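Local coordinates for MIP07328p (Drosophila melanogaster, PDB 6FKK), which probably acts as an axon guidance cue of the semaphorin family, binding semaphorin receptors and repelling growing axons through an extracellular region with a sema domain and a plexin repeat, at residues Y155-D159 / G160-S164; A303-V306 / D307-L310; T349-S352 / I353-N356. One frame throughout, in Å; residues are numbered along the deposited sequence.

Contact 1 (Y155-D159 / G160-S164)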
loop_
_atom_site.group_PDB
_atom_site.type_symbol
_atom_site.label_atom_id
_atom_site.label_comp_id
_atom_site.label_asym_id
_atom_site.label_seq_id
_atom_site.Cartn_x
_atom_site.Cartn_y
_atom_site.Cartn_z
ATOM N N TYR A 155 9.773 -3.574 0.282
ATOM C CA TYR A 155 10.970 -3.308 -0.505
ATOM C C TYR A 155 10.569 -2.585 -1.781
ATOM O O TYR A 155 9.386 -2.430 -2.089
ATOM C CB TYR A 155 11.726 -4.600 -0.831
ATOM C CG TYR A 155 11.030 -5.472 -1.854
ATOM C CD1 TYR A 155 10.014 -6.341 -1.479
ATOM C CD2 TYR A 155 11.388 -5.426 -3.196
ATOM C CE1 TYR A 155 9.375 -7.138 -2.412
ATOM C CE2 TYR A 155 10.754 -6.219 -4.135
ATOM C CZ TYR A 155 9.748 -7.074 -3.738
ATOM O OH TYR A 155 9.114 -7.866 -4.670
ATOM N N ALA A 156 11.584 -2.157 -2.533
ATOM C CA ALA A 156 11.369 -1.492 -3.812
ATOM C C ALA A 156 12.664 -1.535 -4.607
ATOM O O ALA A 156 13.717 -1.137 -4.099
ATOM C CB ALA A 156 10.908 -0.044 -3.615
ATOM N N PHE A 157 12.584 -2.018 -5.847
ATOM C CA PHE A 157 13.738 -2.119 -6.734
ATOM C C PHE A 157 13.739 -0.907 -7.659
ATOM O O PHE A 157 12.918 -0.818 -8.578
ATOM C CB PHE A 157 13.696 -3.424 -7.527
ATOM C CG PHE A 157 14.994 -3.770 -8.201
ATOM C CD1 PHE A 157 16.001 -4.414 -7.502
ATOM C CD2 PHE A 157 15.203 -3.463 -9.536
ATOM C CE1 PHE A 157 17.195 -4.739 -8.119
ATOM C CE2 PHE A 157 16.394 -3.787 -10.159
ATOM C CZ PHE A 157 17.391 -4.425 -9.449
ATOM N N ALA A 158 14.665 0.023 -7.421
ATOM C CA ALA A 158 14.711 1.290 -8.139
ATOM C C ALA A 158 16.098 1.508 -8.725
ATOM O O ALA A 158 17.097 1.457 -8.001
ATOM C CB ALA A 158 14.340 2.456 -7.217
ATOM N N ASP A 159 16.146 1.759 -10.037
ATOM C CA ASP A 159 17.385 2.074 -10.753
ATOM C C ASP A 159 18.465 1.022 -10.505
ATOM O O ASP A 159 19.640 1.339 -10.307
ATOM C CB ASP A 159 17.891 3.469 -10.390
ATOM C CG ASP A 159 17.118 4.569 -11.093
ATOM O OD1 ASP A 159 16.102 4.258 -11.750
ATOM O OD2 ASP A 159 17.534 5.742 -10.992
ATOM N N GLY A 160 18.056 -0.247 -10.513
ATOM C CA GLY A 160 18.975 -1.361 -10.419
ATOM C C GLY A 160 19.428 -1.738 -9.024
ATOM O O GLY A 160 20.305 -2.601 -8.893
ATOM N N HIS A 161 18.870 -1.130 -7.981
ATOM C CA HIS A 161 19.245 -1.446 -6.611
ATOM C C HIS A 161 18.001 -1.790 -5.804
ATOM O O HIS A 161 16.889 -1.362 -6.120
ATOM C CB HIS A 161 20.003 -0.288 -5.946
ATOM C CG HIS A 161 21.351 -0.031 -6.543
ATOM N ND1 HIS A 161 22.496 -0.648 -6.086
ATOM C CD2 HIS A 161 21.736 0.771 -7.562
ATOM C CE1 HIS A 161 23.529 -0.234 -6.798
ATOM N NE2 HIS A 161 23.096 0.627 -7.700
ATOM N N LEU A 162 18.207 -2.574 -4.747
ATOM C CA LEU A 162 17.128 -3.027 -3.880
ATOM C C LEU A 162 17.094 -2.162 -2.626
ATOM O O LEU A 162 18.058 -2.143 -1.854
ATOM C CB LEU A 162 17.310 -4.501 -3.513
ATOM C CG LEU A 162 16.263 -5.100 -2.572
ATOM C CD1 LEU A 162 14.880 -4.996 -3.183
ATOM C CD2 LEU A 162 16.601 -6.546 -2.251
ATOM N N TYR A 163 15.987 -1.451 -2.429
ATOM C CA TYR A 163 15.783 -0.608 -1.252
ATOM C C TYR A 163 14.881 -1.371 -0.289
ATOM O O TYR A 163 13.660 -1.410 -0.461
ATOM C CB TYR A 163 15.191 0.742 -1.645
ATOM C CG TYR A 163 16.170 1.631 -2.376
ATOM C CD1 TYR A 163 16.448 1.430 -3.721
ATOM C CD2 TYR A 163 16.825 2.665 -1.720
ATOM C CE1 TYR A 163 17.348 2.232 -4.394
ATOM C CE2 TYR A 163 17.727 3.475 -2.386
ATOM C CZ TYR A 163 17.985 3.253 -3.722
ATOM O OH TYR A 163 18.882 4.051 -4.393
ATOM N N SER A 164 15.488 -1.981 0.724
ATOM C CA SER A 164 14.783 -2.868 1.639
ATOM C C SER A 164 14.529 -2.177 2.973
ATOM O O SER A 164 15.359 -1.398 3.453
ATOM C CB SER A 164 15.581 -4.153 1.867
ATOM O OG SER A 164 14.895 -5.035 2.739
#
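Ala158 and His161 close a β-hairpin with a two-residue loop, their backbones bonded both ways across the turn through Asp159 and Gly160. Ala158 N donates to His161 O at 2.9 Å, and His161 N returns a bond of 3.1 Å to Ala158 O. At the next hydrogen-bonded pair, Tyr163 N gives Ala156 O a fairly straight bond of 2.8 Å, whereas Ala156 N returns a weak one to Tyr163 O. The positive phi of both Asp159 and Gly160 makes the turn type I'.

On the face that carries Tyr155, Phe157 and Leu162, the Phe157 ring folds back along the turn. With CG anti to the backbone N (chi1 -166°), one ring face meets the His161 backbone, whose N lies 3.9 Å above it, while CZ comes 3.4 Å from Gly160 C and CD1 4.2 Å from Leu162 CB. With the ring cut back to an alanine, the Gly160-His161 peptide would probably lose its cover and a gap would open beside Leu162 CB. Leu162 CD1 also packs 3.5 Å from Tyr155 CD2. On the other face, the Tyr163 ring turns its edge to the carbonyls of Ala156 and Ala158.

Three polar side chains find partners beyond the hairpin: Tyr155 OH bonds to Tyr89 O, Ser164 OG to Gly143 O, and Asp159 OD2 forms a salt bridge with Lys234. The hairpin thus pairs its inner amides and carbonyls within itself, while Tyr155, Asp159 and Ser164 join it to neighbouring parts of the sema domain.

Contact 2 (A303-V306 / D307-L310); sequences AFNV and DDIL
Asn305 lays its side-chain amide obliquely across Asp307, with OD1 3.6 Å from Asp307 CB and the amide and carboxylate planes 42° apart. The same oxygen accepts the backbone N-H of Asp307 at 3.0 Å. That donor stands above the plane of the Asn305 amide carbonyl rather than on a lone pair. A first torsion placing CG opposite the backbone N (chi1 -166°) carries the amide forward over the start of the helix, where it can meet an amide that has no preceding turn to bond to.

The main-chain carbonyl of Asn305 works beside it. Asn305 O takes Ile309 N at 2.9 Å, plus a weak bond from Asp308 N. Leu310 N then donates to Val306 O in an almost straight bond of 3.0 Å, continuing the helical pattern. Asp308 leans back along the cap, OD2 lying 3.5 Å from Asn305 CB. Two carboxylates so near a helix N terminus are likely to suit its partial positive charge.

Apolar contacts flank the cap. Ile309 reaches back with CD1 to Phe304 CB, 4.1 Å away, and Val306 CG1 lies near Leu310 CD1. Val368 touches both Phe304 and Ile309, while Val306 packs against Ser283 and Ile285 of strand 282-290.

The asparagine N-cap is accompanied by a hydrophobic-staple pairing of Phe304 and Ile309, made through Phe304 CB, and the two motifs together turn strand 298-305 of the sema domain, a β-propeller, directly into helix 306-312.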
loop_
_atom_site.group_PDB
_atom_site.type_symbol
_atom_site.label_atom_id
_atom_site.label_comp_id
_atom_site.label_asym_id
_atom_site.label_seq_id
_atom_site.Cartn_x
_atom_site.Cartn_y
_atom_site.Cartn_z
ATOM N N ALA A 303 -6.460 9.703 0.920
ATOM C CA ALA A 303 -5.631 9.858 -0.264
ATOM C C ALA A 303 -4.680 11.023 -0.048
ATOM O O ALA A 303 -5.055 12.042 0.541
ATOM C CB ALA A 303 -6.479 10.094 -1.516
ATOM N N PHE A 304 -3.448 10.870 -0.519
ATOM C CA PHE A 304 -2.424 11.888 -0.348
ATOM C C PHE A 304 -1.835 12.257 -1.699
ATOM O O PHE A 304 -1.580 11.385 -2.534
ATOM C CB PHE A 304 -1.322 11.405 0.593
ATOM C CG PHE A 304 -1.788 11.179 2.000
ATOM C CD1 PHE A 304 -2.292 9.948 2.390
ATOM C CD2 PHE A 304 -1.722 12.197 2.934
ATOM C CE1 PHE A 304 -2.721 9.739 3.687
ATOM C CE2 PHE A 304 -2.146 11.995 4.231
ATOM C CZ PHE A 304 -2.647 10.765 4.608
ATOM N N ASN A 305 -1.625 13.556 -1.909
ATOM C CA ASN A 305 -1.012 14.042 -3.137
ATOM C C ASN A 305 0.503 13.911 -3.031
ATOM O O ASN A 305 1.104 14.352 -2.045
ATOM C CB ASN A 305 -1.413 15.496 -3.392
ATOM C CG ASN A 305 -1.099 15.958 -4.808
ATOM O OD1 ASN A 305 -0.131 15.511 -5.425
ATOM N ND2 ASN A 305 -1.920 16.865 -5.326
ATOM N N VAL A 306 1.116 13.293 -4.045
ATOM C CA VAL A 306 2.562 13.083 -4.029
ATOM C C VAL A 306 3.300 14.414 -3.989
ATOM O O VAL A 306 4.376 14.521 -3.388
ATOM C CB VAL A 306 2.986 12.229 -5.241
ATOM C CG1 VAL A 306 4.496 12.019 -5.259
ATOM C CG2 VAL A 306 2.259 10.895 -5.218
ATOM N N ASP A 307 2.735 15.450 -4.610
ATOM C CA ASP A 307 3.347 16.771 -4.541
ATOM C C ASP A 307 3.259 17.355 -3.136
ATOM O O ASP A 307 4.126 18.142 -2.740
ATOM C CB ASP A 307 2.688 17.706 -5.557
ATOM C CG ASP A 307 2.874 17.234 -6.991
ATOM O OD1 ASP A 307 3.989 16.778 -7.332
ATOM O OD2 ASP A 307 1.906 17.316 -7.775
ATOM N N ASP A 308 2.227 16.987 -2.372
ATOM C CA ASP A 308 2.138 17.420 -0.981
ATOM C C ASP A 308 3.083 16.634 -0.082
ATOM O O ASP A 308 3.602 17.185 0.896
ATOM C CB ASP A 308 0.703 17.288 -0.470
ATOM C CG ASP A 308 -0.214 18.366 -1.015
ATOM O OD1 ASP A 308 0.296 19.442 -1.394
ATOM O OD2 ASP A 308 -1.443 18.138 -1.059
ATOM N N ILE A 309 3.309 15.356 -0.387
ATOM C CA ILE A 309 4.266 14.569 0.385
ATOM C C ILE A 309 5.669 15.134 0.215
ATOM O O ILE A 309 6.384 15.377 1.193
ATOM C CB ILE A 309 4.203 13.089 -0.030
ATOM C CG1 ILE A 309 2.821 12.514 0.273
ATOM C CG2 ILE A 309 5.286 12.298 0.678
ATOM C CD1 ILE A 309 2.668 11.068 -0.126
ATOM N N LEU A 310 6.077 15.362 -1.034
ATOM C CA LEU A 310 7.414 15.885 -1.291
ATOM C C LEU A 310 7.571 17.307 -0.769
ATOM O O LEU A 310 8.691 17.737 -0.467
ATOM C CB LEU A 310 7.714 15.826 -2.789
ATOM C CG LEU A 310 7.727 14.427 -3.407
ATOM C CD1 LEU A 310 7.920 14.499 -4.912
ATOM C CD2 LEU A 310 8.819 13.589 -2.769
#

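Contact 3 (T349-S352 / I353-N356); sequences TLTS and IAVN
Thr351 holds OG1 between its backbone N and carbonyl carbon (chi1 51°), turned toward Ala354, while Asn356 bends its amide back over Ser352 by chi1 -81° and chi2 -77°. Thr351 is the N-cap of helix 352-360. The capping bond itself is weak: Ala354 N lies 3.4 Å from Thr351 OG1. The main chain grips more firmly, since Thr351 O accepts Val355 N at 3.0 Å, and Ala354 N adds another weak bond to that carbonyl.

Thr351 and Ile353 run side by side, with CG1 of Ile353 alongside the threonine hydroxyl, and the Ala354 methyl carbon CB comes 3.4 Å from Thr351 OG1. Just ahead of the cap, Leu350 CB meets Val355 CG2 at 4.0 Å, the apolar pairing of a hydrophobic staple. Leu350 also rests on Pro338, earlier in the same connection, while Ser352, Val355 and Asn356 at the helix start pack on His243 of another loop.

Ser352 O, one residue on from the cap, is gripped twice by Asn356: it accepts Asn356 N at 2.9 Å and the side-chain ND2 of the same asparagine, the two donors reaching it from opposite faces of the carbonyl plane.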
loop_
_atom_site.group_PDB
_atom_site.type_symbol
_atom_site.label_atom_id
_atom_site.label_comp_id
_atom_site.label_asym_id
_atom_site.label_seq_id
_atom_site.Cartn_x
_atom_site.Cartn_y
_atom_site.Cartn_z
ATOM N N THR A 349 31.005 14.596 0.184
ATOM C CA THR A 349 31.568 15.923 0.388
ATOM C C THR A 349 30.851 16.711 1.476
ATOM O O THR A 349 31.351 17.766 1.881
ATOM C CB THR A 349 31.533 16.720 -0.919
ATOM O OG1 THR A 349 30.187 16.782 -1.407
ATOM C CG2 THR A 349 32.420 16.067 -1.967
ATOM N N LEU A 350 29.699 16.238 1.947
ATOM C CA LEU A 350 29.003 16.920 3.029
ATOM C C LEU A 350 29.838 16.883 4.302
ATOM O O LEU A 350 30.650 15.978 4.515
ATOM C CB LEU A 350 27.637 16.278 3.275
ATOM C CG LEU A 350 26.610 16.450 2.156
ATOM C CD1 LEU A 350 25.314 15.728 2.491
ATOM C CD2 LEU A 350 26.353 17.925 1.910
ATOM N N THR A 351 29.641 17.885 5.151
ATOM C CA THR A 351 30.405 17.986 6.383
ATOM C C THR A 351 29.784 17.123 7.475
ATOM O O THR A 351 28.616 16.730 7.407
ATOM C CB THR A 351 30.486 19.439 6.850
ATOM O OG1 THR A 351 29.170 20.003 6.892
ATOM C CG2 THR A 351 31.353 20.253 5.904
ATOM N N SER A 352 30.592 16.823 8.496
ATOM C CA SER A 352 30.088 16.046 9.622
ATOM C C SER A 352 28.991 16.791 10.367
ATOM O O SER A 352 28.068 16.163 10.900
ATOM C CB SER A 352 31.229 15.693 10.575
ATOM O OG SER A 352 32.128 14.782 9.969
ATOM N N ILE A 353 29.067 18.123 10.413
ATOM C CA ILE A 353 28.020 18.895 11.073
ATOM C C ILE A 353 26.714 18.793 10.296
ATOM O O ILE A 353 25.627 18.767 10.884
ATOM C CB ILE A 353 28.467 20.359 11.260
ATOM C CG1 ILE A 353 28.694 21.053 9.913
ATOM C CG2 ILE A 353 29.734 20.422 12.095
ATOM C CD1 ILE A 353 27.550 21.957 9.476
ATOM N N ALA A 354 26.798 18.714 8.965
ATOM C CA ALA A 354 25.590 18.630 8.155
ATOM C C ALA A 354 24.983 17.234 8.213
ATOM O O ALA A 354 23.756 17.083 8.204
ATOM C CB ALA A 354 25.897 19.024 6.711
ATOM N N VAL A 355 25.827 16.202 8.275
ATOM C CA VAL A 355 25.317 14.836 8.356
ATOM C C VAL A 355 24.752 14.561 9.743
ATOM O O VAL A 355 23.686 13.947 9.882
ATOM C CB VAL A 355 26.419 13.829 7.981
ATOM C CG1 VAL A 355 25.895 12.405 8.089
ATOM C CG2 VAL A 355 26.936 14.105 6.575
ATOM N N ASN A 356 25.449 15.009 10.793
ATOM C CA ASN A 356 24.936 14.827 12.146
ATOM C C ASN A 356 23.618 15.560 12.350
ATOM O O ASN A 356 22.771 15.106 13.128
ATOM C CB ASN A 356 25.964 15.296 13.177
ATOM C CG ASN A 356 27.041 14.261 13.442
ATOM O OD1 ASN A 356 26.815 13.282 14.154
ATOM N ND2 ASN A 356 28.224 14.478 12.878
#

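In the fold
All three contacts lie within the sema domain, a β-propeller whose blades are antiparallel sheets, and follow one another along the chain, none crossing or enclosing another. Contact 1 comes first, closing the hairpin of strands 154-158 and 161-165, which strand 175-178 extends into a three-stranded sheet. Further on, contact 2 marks the end of strand 298-305, in the curled sheet that holds strands 282-290 and 377-380, and the start of helix 306-312. Contact 3 then opens the next helix, 352-360, far from the chain's centre, before the chain returns to strand 377-380 beside strand 298-305. The contacts do not touch: the nearest atoms of contacts 1 and 2 are about 13 Å apart.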